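Local coordinates for protein 3-methylaspartate ammonia-lyase (Citrobacter amalonaticus, PDB 1KKO) that catalyses the reversible, magnesium-dependent elimination of ammonia from L-threo-3-methylaspartate to give mesaconate, at residues S13-Q21 / A70-G78. Residues are numbered along the deposited sequence; the frame is centred on the assembly and turned at random.
Sequences SSFYFDDQQ and AAVQYSGAG
The ring of Tyr74 is sandwiched between two glutamine side chains: the amide of Gln20 lies nearly parallel over one face, 16° apart and offset toward the rim, while CG of Gln73 sits over the centre of the other. Gln20 CG makes a CH-pi contact at 4.2 Å from the Tyr74 ring centroid. With CG anti to the backbone N (chi1 -166°) and the chain extended beyond it, Gln20 runs across the ring until OE1 reaches Ala77 CB at 3.5 Å. At the ring's edge, in plane, a water bridges Tyr74 OH and Asp18 OD2, 2.8 Å from each; Asp18 OD1 forms a salt bridge with Arg47. The Phe17 ring presents its edge to the carbonyl of Val72, with CD1 3.5 Å from Val72 O. That same oxygen accepts a 2.7 Å hydrogen bond from Ser75 OG, which fastens the bend of 70-78 beside the ring. Between the backbones, Asp18 N donates to Gln73 O (2.9 Å, 163°), and a second water joins Gln20 N to Ser75 O. Tyr74 centres an inverse gamma turn and begins a type II turn ending at Ala77. The contact thus ties the end of strand 3-18 to the loop after strand 64-69 in the N-terminal domain; Gln73 touches Cys361 and Val72 approaches the catalytic Lys331, consistent with the enolase-superfamily arrangement in which capping-domain loops close over the barrel's active site.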
loop_
_atom_site.group_PDB
_atom_site.type_symbol
_atom_site.label_atom_id
_atom_site.label_comp_id
_atom_site.label_asym_id
_atom_site.label_seq_id
_atom_site.Cartn_x
_atom_site.Cartn_y
_atom_site.Cartn_z
ATOM N N SER A 13 4.738 7.379 -6.430
ATOM C CA SER A 13 3.871 7.506 -5.268
ATOM C C SER A 13 2.638 6.618 -5.479
ATOM O O SER A 13 2.501 5.951 -6.509
ATOM C CB SER A 13 3.498 8.952 -5.016
ATOM O OG SER A 13 2.830 9.508 -6.121
ATOM N N SER A 14 1.731 6.600 -4.513
ATOM C CA SER A 14 0.661 5.611 -4.514
ATOM C C SER A 14 -0.621 6.018 -5.214
ATOM O O SER A 14 -1.632 5.346 -5.070
ATOM C CB SER A 14 0.361 5.159 -3.095
ATOM O OG SER A 14 1.383 4.299 -2.611
ATOM N N PHE A 15 -0.600 7.090 -5.996
ATOM C CA PHE A 15 -1.737 7.348 -6.847
ATOM C C PHE A 15 -1.294 8.105 -8.096
ATOM O O PHE A 15 -0.309 7.717 -8.729
ATOM C CB PHE A 15 -2.960 7.929 -6.096
ATOM C CG PHE A 15 -4.267 7.580 -6.771
ATOM C CD1 PHE A 15 -4.620 6.246 -6.943
ATOM C CD2 PHE A 15 -5.093 8.555 -7.283
ATOM C CE1 PHE A 15 -5.748 5.903 -7.617
ATOM C CE2 PHE A 15 -6.260 8.200 -7.948
ATOM C CZ PHE A 15 -6.578 6.881 -8.112
ATOM N N TYR A 16 -2.037 9.145 -8.446
ATOM C CA TYR A 16 -1.875 9.911 -9.675
ATOM C C TYR A 16 -1.992 11.385 -9.361
ATOM O O TYR A 16 -2.621 11.781 -8.379
ATOM C CB TYR A 16 -2.974 9.491 -10.707
ATOM C CG TYR A 16 -2.756 8.052 -11.030
ATOM C CD1 TYR A 16 -3.208 7.069 -10.174
ATOM C CD2 TYR A 16 -1.959 7.673 -12.099
ATOM C CE1 TYR A 16 -2.883 5.755 -10.384
ATOM C CE2 TYR A 16 -1.629 6.367 -12.308
ATOM C CZ TYR A 16 -2.076 5.410 -11.437
ATOM O OH TYR A 16 -1.724 4.101 -11.598
ATOM N N PHE A 17 -1.345 12.196 -10.182
ATOM C CA PHE A 17 -1.598 13.629 -10.214
ATOM C C PHE A 17 -2.736 13.836 -11.200
ATOM O O PHE A 17 -2.621 13.435 -12.362
ATOM C CB PHE A 17 -0.380 14.398 -10.712
ATOM C CG PHE A 17 0.790 14.378 -9.772
ATOM C CD1 PHE A 17 0.673 14.915 -8.507
ATOM C CD2 PHE A 17 2.003 13.844 -10.160
ATOM C CE1 PHE A 17 1.749 14.904 -7.648
ATOM C CE2 PHE A 17 3.072 13.857 -9.294
ATOM C CZ PHE A 17 2.934 14.372 -8.042
ATOM N N ASP A 18 -3.816 14.453 -10.731
ATOM C CA ASP A 18 -4.982 14.718 -11.560
ATOM C C ASP A 18 -5.197 16.214 -11.674
ATOM O O ASP A 18 -5.094 16.950 -10.690
ATOM C CB ASP A 18 -6.226 14.128 -10.924
ATOM C CG ASP A 18 -6.355 12.640 -11.115
ATOM O OD1 ASP A 18 -5.612 12.053 -11.932
ATOM O OD2 ASP A 18 -7.200 11.998 -10.457
ATOM N N ASP A 19 -5.507 16.643 -12.889
ATOM C CA ASP A 19 -5.816 18.037 -13.157
ATOM C C ASP A 19 -7.279 18.236 -12.755
ATOM O O ASP A 19 -8.193 17.976 -13.538
ATOM C CB ASP A 19 -5.567 18.309 -14.631
ATOM C CG ASP A 19 -5.792 19.738 -15.010
ATOM O OD1 ASP A 19 -6.530 20.439 -14.292
ATOM O OD2 ASP A 19 -5.256 20.199 -16.033
ATOM N N GLN A 20 -7.498 18.645 -11.505
ATOM C CA GLN A 20 -8.834 18.758 -10.937
ATOM C C GLN A 20 -9.698 19.708 -11.745
ATOM O O GLN A 20 -10.888 19.459 -11.928
ATOM C CB GLN A 20 -8.777 19.247 -9.491
ATOM C CG GLN A 20 -10.070 19.059 -8.754
ATOM C CD GLN A 20 -9.986 19.516 -7.324
ATOM O OE1 GLN A 20 -9.041 20.196 -6.945
ATOM N NE2 GLN A 20 -10.976 19.151 -6.527
ATOM N N GLN A 21 -9.098 20.782 -12.237
ATOM C CA GLN A 21 -9.857 21.760 -12.997
ATOM C C GLN A 21 -10.373 21.134 -14.280
ATOM O O GLN A 21 -11.541 21.310 -14.622
ATOM C CB GLN A 21 -9.019 22.985 -13.318
ATOM C CG GLN A 21 -9.816 24.094 -13.989
ATOM C CD GLN A 21 -10.936 24.607 -13.111
ATOM O OE1 GLN A 21 -12.119 24.462 -13.437
ATOM N NE2 GLN A 21 -10.573 25.190 -11.979
ATOM N N ALA A 70 6.697 14.102 -1.666
ATOM C CA ALA A 70 5.450 13.709 -2.312
ATOM C C ALA A 70 4.494 14.881 -2.258
ATOM O O ALA A 70 4.611 15.740 -1.377
ATOM C CB ALA A 70 4.839 12.503 -1.621
ATOM N N ALA A 71 3.545 14.892 -3.183
ATOM C CA ALA A 71 2.582 15.966 -3.316
ATOM C C ALA A 71 1.189 15.390 -3.516
ATOM O O ALA A 71 1.027 14.236 -3.932
ATOM C CB ALA A 71 2.955 16.845 -4.463
ATOM N N VAL A 72 0.176 16.211 -3.261
ATOM C CA VAL A 72 -1.190 15.720 -3.321
ATOM C C VAL A 72 -1.672 15.419 -4.733
ATOM O O VAL A 72 -1.128 15.902 -5.722
ATOM C CB VAL A 72 -2.183 16.686 -2.626
ATOM C CG1 VAL A 72 -1.741 16.982 -1.193
ATOM C CG2 VAL A 72 -2.346 17.947 -3.402
ATOM N N GLN A 73 -2.712 14.605 -4.798
ATOM C CA GLN A 73 -3.328 14.222 -6.057
ATOM C C GLN A 73 -3.699 15.450 -6.880
ATOM O O GLN A 73 -3.341 15.560 -8.047
ATOM C CB GLN A 73 -4.578 13.386 -5.768
ATOM C CG GLN A 73 -5.419 13.038 -7.016
ATOM C CD GLN A 73 -6.616 12.134 -6.718
ATOM O OE1 GLN A 73 -7.240 11.597 -7.645
ATOM N NE2 GLN A 73 -6.941 11.961 -5.457
ATOM N N TYR A 74 -4.433 16.369 -6.268
ATOM C CA TYR A 74 -4.887 17.563 -6.972
ATOM C C TYR A 74 -3.863 18.689 -6.801
ATOM O O TYR A 74 -4.160 19.764 -6.270
ATOM C CB TYR A 74 -6.296 17.946 -6.496
ATOM C CG TYR A 74 -7.319 16.833 -6.703
ATOM C CD1 TYR A 74 -7.519 16.275 -7.957
ATOM C CD2 TYR A 74 -8.041 16.315 -5.643
ATOM C CE1 TYR A 74 -8.452 15.256 -8.149
ATOM C CE2 TYR A 74 -8.952 15.296 -5.826
ATOM C CZ TYR A 74 -9.157 14.769 -7.075
ATOM O OH TYR A 74 -10.069 13.736 -7.239
ATOM N N SER A 75 -2.653 18.444 -7.288
ATOM C CA SER A 75 -1.568 19.406 -7.203
ATOM C C SER A 75 -1.849 20.599 -8.110
ATOM O O SER A 75 -2.491 20.476 -9.157
ATOM C CB SER A 75 -0.233 18.761 -7.582
ATOM O OG SER A 75 0.324 18.019 -6.506
ATOM N N GLY A 76 -1.383 21.774 -7.702
ATOM C CA GLY A 76 -1.605 22.970 -8.480
ATOM C C GLY A 76 -3.005 23.529 -8.311
ATOM O O GLY A 76 -3.296 24.579 -8.877
ATOM N N ALA A 77 -3.865 22.851 -7.552
ATOM C CA ALA A 77 -5.225 23.316 -7.299
ATOM C C ALA A 77 -5.300 23.995 -5.937
ATOM O O ALA A 77 -4.522 23.685 -5.039
ATOM C CB ALA A 77 -6.212 22.135 -7.334
ATOM N N GLY A 78 -6.230 24.931 -5.782
ATOM C CA GLY A 78 -6.520 25.497 -4.475
ATOM C C GLY A 78 -5.378 26.158 -3.736
ATOM O O GLY A 78 -5.328 26.113 -2.510
HETATM O O HOH W 1 -9.784 12.663 -9.781
HETATM O O HOH W 2 -5.014 19.540 -9.849
#